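Putative acyl-CoA dehydrogenase (Burkholderia xenovorans, PDB 5JSC) is a flavoprotein of the acyl-CoA dehydrogenase family that binds flavin-adenine dinucleotide and assembles from four chains; its specific function is not established. Local coordinates at residues 304-307 / 308-312; 337-340 / 341-345; 361-364 / 365-368. All coordinates share one frame; numbering follows the deposited sequence.

Contact 1. Residues 304-307 / 308-312. With SO4 (sulfate ion), chain P.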
loop_
_atom_site.group_PDB
_atom_site.type_symbol
_atom_site.label_atom_id
_atom_site.label_comp_id
_atom_site.label_asym_id
_atom_site.label_seq_id
_atom_site.Cartn_x
_atom_site.Cartn_y
_atom_site.Cartn_z
ATOM N N LEU C 304 -14.387 -5.990 2.789
ATOM C CA LEU C 304 -15.573 -5.151 2.941
ATOM C C LEU C 304 -15.315 -4.048 3.954
ATOM O O LEU C 304 -15.735 -2.901 3.755
ATOM C CB LEU C 304 -16.768 -6.003 3.381
ATOM C CG LEU C 304 -17.315 -7.004 2.365
ATOM C CD1 LEU C 304 -18.340 -7.941 3.008
ATOM C CD2 LEU C 304 -17.912 -6.288 1.155
ATOM N N ALA C 305 -14.630 -4.379 5.056
ATOM C CA ALA C 305 -14.331 -3.382 6.082
ATOM C C ALA C 305 -13.510 -2.238 5.511
ATOM O O ALA C 305 -13.792 -1.065 5.786
ATOM C CB ALA C 305 -13.593 -4.027 7.253
ATOM N N GLN C 306 -12.494 -2.564 4.703
ATOM C CA GLN C 306 -11.648 -1.524 4.132
ATOM C C GLN C 306 -12.410 -0.699 3.110
ATOM O O GLN C 306 -12.212 0.521 3.020
ATOM C CB GLN C 306 -10.394 -2.138 3.500
ATOM C CG GLN C 306 -9.518 -1.087 2.797
ATOM C CD GLN C 306 -8.927 -0.045 3.744
ATOM O OE1 GLN C 306 -9.266 1.152 3.681
ATOM N NE2 GLN C 306 -8.019 -0.482 4.604
ATOM N N MET C 307 -13.298 -1.341 2.344
ATOM C CA MET C 307 -14.160 -0.585 1.440
ATOM C C MET C 307 -14.971 0.439 2.219
ATOM O O MET C 307 -15.027 1.619 1.852
ATOM C CB MET C 307 -15.079 -1.535 0.669
ATOM C CG MET C 307 -14.320 -2.444 -0.303
ATOM S SD MET C 307 -15.285 -3.867 -0.850
ATOM C CE MET C 307 -16.508 -3.038 -1.859
ATOM N N ALA C 308 -15.575 0.006 3.328
ATOM C CA ALA C 308 -16.402 0.896 4.136
ATOM C C ALA C 308 -15.574 1.988 4.804
ATOM O O ALA C 308 -16.023 3.138 4.916
ATOM C CB ALA C 308 -17.156 0.082 5.184
ATOM N N LEU C 309 -14.372 1.645 5.270
ATOM C CA LEU C 309 -13.490 2.643 5.873
ATOM C C LEU C 309 -13.118 3.720 4.862
ATOM O O LEU C 309 -13.184 4.922 5.154
ATOM C CB LEU C 309 -12.236 1.951 6.414
ATOM C CG LEU C 309 -11.194 2.878 7.054
ATOM C CD1 LEU C 309 -11.813 3.627 8.234
ATOM C CD2 LEU C 309 -9.959 2.084 7.489
ATOM N N THR C 310 -12.728 3.299 3.658
ATOM C CA THR C 310 -12.386 4.257 2.612
ATOM C C THR C 310 -13.575 5.146 2.277
ATOM O O THR C 310 -13.417 6.362 2.097
ATOM C CB THR C 310 -11.883 3.508 1.379
ATOM O OG1 THR C 310 -10.624 2.915 1.706
ATOM C CG2 THR C 310 -11.705 4.450 0.204
ATOM N N ILE C 311 -14.778 4.568 2.225
ATOM C CA ILE C 311 -15.972 5.360 1.941
ATOM C C ILE C 311 -16.219 6.390 3.037
ATOM O O ILE C 311 -16.521 7.559 2.750
ATOM C CB ILE C 311 -17.184 4.435 1.731
ATOM C CG1 ILE C 311 -17.112 3.834 0.326
ATOM C CG2 ILE C 311 -18.519 5.197 1.946
ATOM C CD1 ILE C 311 -18.044 2.665 0.114
ATOM N N ASP C 312 -16.099 5.989 4.305
ATOM C CA ASP C 312 -16.377 6.952 5.374
ATOM C C ASP C 312 -15.314 8.040 5.432
ATOM O O ASP C 312 -15.639 9.216 5.628
ATOM C CB ASP C 312 -16.507 6.245 6.724
ATOM C CG ASP C 312 -17.908 5.722 6.967
ATOM O OD1 ASP C 312 -18.698 5.653 5.991
ATOM O OD2 ASP C 312 -18.221 5.375 8.128
HETATM S S SO4 P . -8.593 4.967 4.018
HETATM O O1 SO4 P . -9.814 5.389 4.707
HETATM O O2 SO4 P . -7.576 6.009 4.157
HETATM O O3 SO4 P . -8.880 4.758 2.592
HETATM O O4 SO4 P . -8.107 3.741 4.654
#
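Gln306 and Thr310, one turn apart on an alpha helix, bring an amide oxygen and a hydroxyl together on one flank of the helix, facing a sulfate ion and the second subunit. The glutamine sets out with CG anti to the backbone N (chi1 176°) and then bends at chi2 (64°), which carries OE1 forward along the helix to lie 3.0 Å from Thr310 OG1. That hydroxyl also lies 2.7 Å from O3 of the sulfate, probably taken up from the crystallisation liquor. Its single proton could serve either acceptor, so the choice between them remains open. The side chain of Leu309 borders the same spot with carbon, its CG 3.7 Å from sulfate O1. This is the looser flank: Gln306 is the one exposed residue of the contact, its amide able to face both hydroxyl and sulfate, with Trp340 of the second subunit beside it.

The opposite character belongs to Met307 and Ile311. Ile311 N donates to Met307 O at 3.0 Å, and Ile311 CG1 packs against that same accepting oxygen at 3.4 Å. Ala308, whose N bonds to Leu304 O at 2.9 Å, adds only a methyl group where the helix lies against another chain. Thr310 shares in both flanks, since it packs against Val349 of helix 332-356 while OG1 turns to the sulfate. Its backbone N bonds to Gln306 O at 2.9 Å.

Among its neighbours, helix 298-325 presses Leu304, Met307 and Ile311 onto Met277 of helix 250-286, and Met307 onto Val349 as well. Another face meets the second subunit, where Ala308 packs on Leu396 and Asp312 forms a salt bridge with Arg320, both of that subunit.

Contact 2. Residues 337-340 / 341-345. With SO4 (sulfate ion), chain P.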
loop_
_atom_site.group_PDB
_atom_site.type_symbol
_atom_site.label_atom_id
_atom_site.label_comp_id
_atom_site.label_asym_id
_atom_site.label_seq_id
_atom_site.Cartn_x
_atom_site.Cartn_y
_atom_site.Cartn_z
ATOM N N MET C 337 -7.588 17.775 -1.103
ATOM C CA MET C 337 -7.539 16.560 -0.290
ATOM C C MET C 337 -8.723 15.650 -0.585
ATOM O O MET C 337 -8.566 14.432 -0.739
ATOM C CB MET C 337 -7.551 16.911 1.193
ATOM C CG MET C 337 -6.243 17.078 1.853
ATOM S SD MET C 337 -6.572 16.971 3.629
ATOM C CE MET C 337 -4.932 17.412 4.212
ATOM N N ALA C 338 -9.929 16.223 -0.621
ATOM C CA ALA C 338 -11.128 15.423 -0.843
ATOM C C ALA C 338 -11.110 14.784 -2.222
ATOM O O ALA C 338 -11.420 13.598 -2.369
ATOM C CB ALA C 338 -12.370 16.294 -0.677
ATOM N N LYS C 339 -10.766 15.572 -3.252
ATOM C CA LYS C 339 -10.770 15.061 -4.620
ATOM C C LYS C 339 -9.755 13.934 -4.772
ATOM O O LYS C 339 -10.055 12.877 -5.335
ATOM C CB LYS C 339 -10.483 16.215 -5.591
ATOM C CG LYS C 339 -10.825 15.950 -7.063
ATOM C CD LYS C 339 -9.688 15.289 -7.820
ATOM C CE LYS C 339 -10.036 15.099 -9.292
ATOM N NZ LYS C 339 -8.918 14.446 -10.062
ATOM N N TRP C 340 -8.548 14.154 -4.262
ATOM C CA TRP C 340 -7.504 13.134 -4.254
ATOM C C TRP C 340 -7.972 11.863 -3.554
ATOM O O TRP C 340 -7.971 10.770 -4.141
ATOM C CB TRP C 340 -6.273 13.743 -3.573
ATOM C CG TRP C 340 -5.167 12.837 -3.105
ATOM C CD1 TRP C 340 -4.932 11.533 -3.444
ATOM C CD2 TRP C 340 -4.126 13.212 -2.204
ATOM N NE1 TRP C 340 -3.802 11.075 -2.791
ATOM C CE2 TRP C 340 -3.294 12.097 -2.029
ATOM C CE3 TRP C 340 -3.818 14.400 -1.522
ATOM C CZ2 TRP C 340 -2.187 12.123 -1.187
ATOM C CZ3 TRP C 340 -2.718 14.420 -0.686
ATOM C CH2 TRP C 340 -1.909 13.293 -0.534
ATOM N N HIS C 341 -8.377 11.979 -2.289
ATOM C CA HIS C 341 -8.682 10.792 -1.489
ATOM C C HIS C 341 -9.897 10.049 -2.032
ATOM O O HIS C 341 -9.906 8.811 -2.119
ATOM C CB HIS C 341 -8.922 11.210 -0.037
ATOM C CG HIS C 341 -9.091 10.067 0.912
ATOM N ND1 HIS C 341 -10.247 9.318 0.988
ATOM C CD2 HIS C 341 -8.258 9.575 1.859
ATOM C CE1 HIS C 341 -10.104 8.392 1.919
ATOM N NE2 HIS C 341 -8.909 8.530 2.467
ATOM N N ALA C 342 -10.952 10.783 -2.373
ATOM C CA ALA C 342 -12.173 10.094 -2.783
ATOM C C ALA C 342 -12.004 9.415 -4.136
ATOM O O ALA C 342 -12.551 8.333 -4.358
ATOM C CB ALA C 342 -13.349 11.072 -2.797
ATOM N N SER C 343 -11.261 10.027 -5.066
ATOM C CA SER C 343 -11.105 9.398 -6.377
ATOM C C SER C 343 -10.166 8.202 -6.299
ATOM O O SER C 343 -10.459 7.138 -6.865
ATOM C CB SER C 343 -10.605 10.415 -7.410
ATOM O OG SER C 343 -9.336 10.944 -7.055
ATOM N N GLU C 344 -9.041 8.348 -5.589
ATOM C CA GLU C 344 -8.135 7.213 -5.428
ATOM C C GLU C 344 -8.787 6.113 -4.611
ATOM O O GLU C 344 -8.631 4.923 -4.919
ATOM C CB GLU C 344 -6.830 7.649 -4.764
ATOM C CG GLU C 344 -5.955 8.561 -5.619
ATOM C CD GLU C 344 -5.342 7.853 -6.815
ATOM O OE1 GLU C 344 -5.173 8.506 -7.865
ATOM O OE2 GLU C 344 -5.018 6.643 -6.708
ATOM N N GLY C 345 -9.528 6.498 -3.570
ATOM C CA GLY C 345 -10.198 5.512 -2.745
ATOM C C GLY C 345 -11.304 4.790 -3.490
ATOM O O GLY C 345 -11.450 3.569 -3.367
HETATM S S SO4 P . -8.593 4.967 4.018
HETATM O O1 SO4 P . -9.814 5.389 4.707
HETATM O O2 SO4 P . -7.576 6.009 4.157
HETATM O O3 SO4 P . -8.880 4.758 2.592
HETATM O O4 SO4 P . -8.107 3.741 4.654
HETATM O O HOH W 1 -7.569 12.637 -8.315
#
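Met337 to Gly345 form continuous alpha helix, with His341 N bonded to Met337 O and Glu344 N to Trp340 O (3.0 Å) in the regular i to i+4 pattern. These residues are about two and a half turns of helix 332-356 in the all-helical C-terminal domain of the acyl-CoA dehydrogenase fold.

Small Ala338 and Ala342 let helix 250-286 come close, both packing on Ala266. Glu344 meets the edge of the Trp340 indole through its aliphatic CG, 3.8 Å from CD1 of the tryptophan; ring and carboxylate planes stand 69° apart. Its OE1 goes instead to Arg379 and Thr385. Lys339 can be buried because NZ reaches the carbonyl oxygens of Leu378, Tyr381 and Gly383. His341 is hydrogen-bonded to Ser314 OG through ND1; in one of its two conformers NE2 makes a weak, and so doubtful, bond to sulfate O2.

Lys339 O already accepts from Ser343 N at 3.1 Å. Ser343 turns its hydroxyl between its own N and carbonyl carbon (chi1 61°), which adds a bond from OG to Lys339 O at 2.7 Å. A water donates to Ser343 OG at 2.8 Å and accepts from Lys339 NZ.

Contact 3. Residues 361-364 / 365-368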
loop_
_atom_site.group_PDB
_atom_site.type_symbol
_atom_site.label_atom_id
_atom_site.label_comp_id
_atom_site.label_asym_id
_atom_site.label_seq_id
_atom_site.Cartn_x
_atom_site.Cartn_y
_atom_site.Cartn_z
ATOM N N GLY C 361 -17.388 -10.024 -12.489
ATOM C CA GLY C 361 -16.871 -8.684 -12.265
ATOM C C GLY C 361 -16.313 -8.008 -13.502
ATOM O O GLY C 361 -16.220 -6.772 -13.531
ATOM N N VAL C 362 -15.916 -8.778 -14.518
ATOM C CA VAL C 362 -15.434 -8.202 -15.768
ATOM C C VAL C 362 -16.422 -8.422 -16.903
ATOM O O VAL C 362 -16.100 -8.144 -18.062
ATOM C CB VAL C 362 -14.036 -8.734 -16.152
ATOM C CG1 VAL C 362 -12.979 -8.286 -15.138
ATOM C CG2 VAL C 362 -14.033 -10.263 -16.314
ATOM N N GLN C 363 -17.624 -8.909 -16.605
ATOM C CA GLN C 363 -18.621 -9.108 -17.644
ATOM C C GLN C 363 -19.217 -7.760 -18.038
ATOM O O GLN C 363 -19.619 -6.972 -17.174
ATOM C CB GLN C 363 -19.711 -10.063 -17.167
ATOM C CG GLN C 363 -20.765 -10.339 -18.216
ATOM C CD GLN C 363 -21.805 -11.329 -17.744
ATOM O OE1 GLN C 363 -21.984 -11.537 -16.544
ATOM N NE2 GLN C 363 -22.494 -11.946 -18.689
ATOM N N SER C 364 -19.268 -7.501 -19.341
ATOM C CA SER C 364 -19.687 -6.197 -19.835
ATOM C C SER C 364 -21.090 -5.865 -19.360
ATOM O O SER C 364 -22.003 -6.693 -19.444
ATOM C CB SER C 364 -19.635 -6.172 -21.362
ATOM O OG SER C 364 -18.314 -6.401 -21.805
ATOM N N GLY C 365 -21.256 -4.648 -18.851
ATOM C CA GLY C 365 -22.557 -4.149 -18.479
ATOM C C GLY C 365 -23.009 -4.480 -17.075
ATOM O O GLY C 365 -24.051 -3.973 -16.648
ATOM N N THR C 366 -22.281 -5.323 -16.344
ATOM C CA THR C 366 -22.592 -5.462 -14.927
ATOM C C THR C 366 -22.231 -4.171 -14.206
ATOM O O THR C 366 -21.390 -3.390 -14.661
ATOM C CB THR C 366 -21.828 -6.624 -14.295
ATOM O OG1 THR C 366 -20.428 -6.328 -14.331
ATOM C CG2 THR C 366 -22.090 -7.921 -15.051
ATOM N N ALA C 367 -22.869 -3.954 -13.056
ATOM C CA ALA C 367 -22.654 -2.705 -12.333
ATOM C C ALA C 367 -21.178 -2.489 -12.019
ATOM O O ALA C 367 -20.637 -1.399 -12.251
ATOM C CB ALA C 367 -23.497 -2.685 -11.055
ATOM N N VAL C 368 -20.491 -3.521 -11.519
ATOM C CA VAL C 368 -19.115 -3.289 -11.091
ATOM C C VAL C 368 -18.180 -3.144 -12.292
ATOM O O VAL C 368 -17.198 -2.398 -12.220
ATOM C CB VAL C 368 -18.630 -4.387 -10.118
ATOM C CG1 VAL C 368 -19.492 -4.394 -8.853
ATOM C CG2 VAL C 368 -18.593 -5.772 -10.783
#
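Thr366 grips the carbonyl oxygen of Gln363 twice. Its OG1 donates to Gln363 O at 3.0 Å in the carbonyl plane, and its N donates to the same oxygen at 3.2 Å, tilted 32° from that plane. The backbone bond closes a type II beta turn from Gln363 to Thr366. Gly365 fits its third position, where a positive phi (87°) would jam a CB against Ser364 O.

Thr366 is also the N-cap of helix 367-376. With chi1 at 65°, OG1 sits between its own N and carbonyl carbon, placed both to reach Gln363 O and to accept a weak bond from Glu369 N. Glu369 OE1 in turn takes the N-H of Gly365.

Outward from these bonds, the threonine methyl CG2 lies 3.8 Å from Gln363 CB, the two side chains crossing at about a right angle. Val368 CG2 packs on the glycine backbone, 3.7 Å from Gly361 CA. Val362 touches flavin-adenine dinucleotide, and the backbones of Val362 and Ser364 bond to the third subunit. The two bonds of Thr366 to Gln363 O thus fix a turn that borders both cofactor and subunit interface, while its cap bond to the helix is weak.

Contacts 1 and 2 are mostly buried turns of successive helices, 298-325 and 332-356, whereas contact 3 is a partly buried turn leading into helix 367-376. The first two touch directly: Thr310 CG2 lies 3.5 Å from Gly345 CA, a closeness that suits glycine. Both also meet the second subunit and the same sulfate, which is bonded as well by Ser313 of the same chain and by His341 of the second subunit. Contact 2 lies nearest the chain's centre and pairs its polar ends with carbonyls, an arginine and water; contact 1 pairs an apolar flank with a polar one. Contact 3, about 21 and 23 Å away between centres, relies on turn and capping bonds and faces the third subunit.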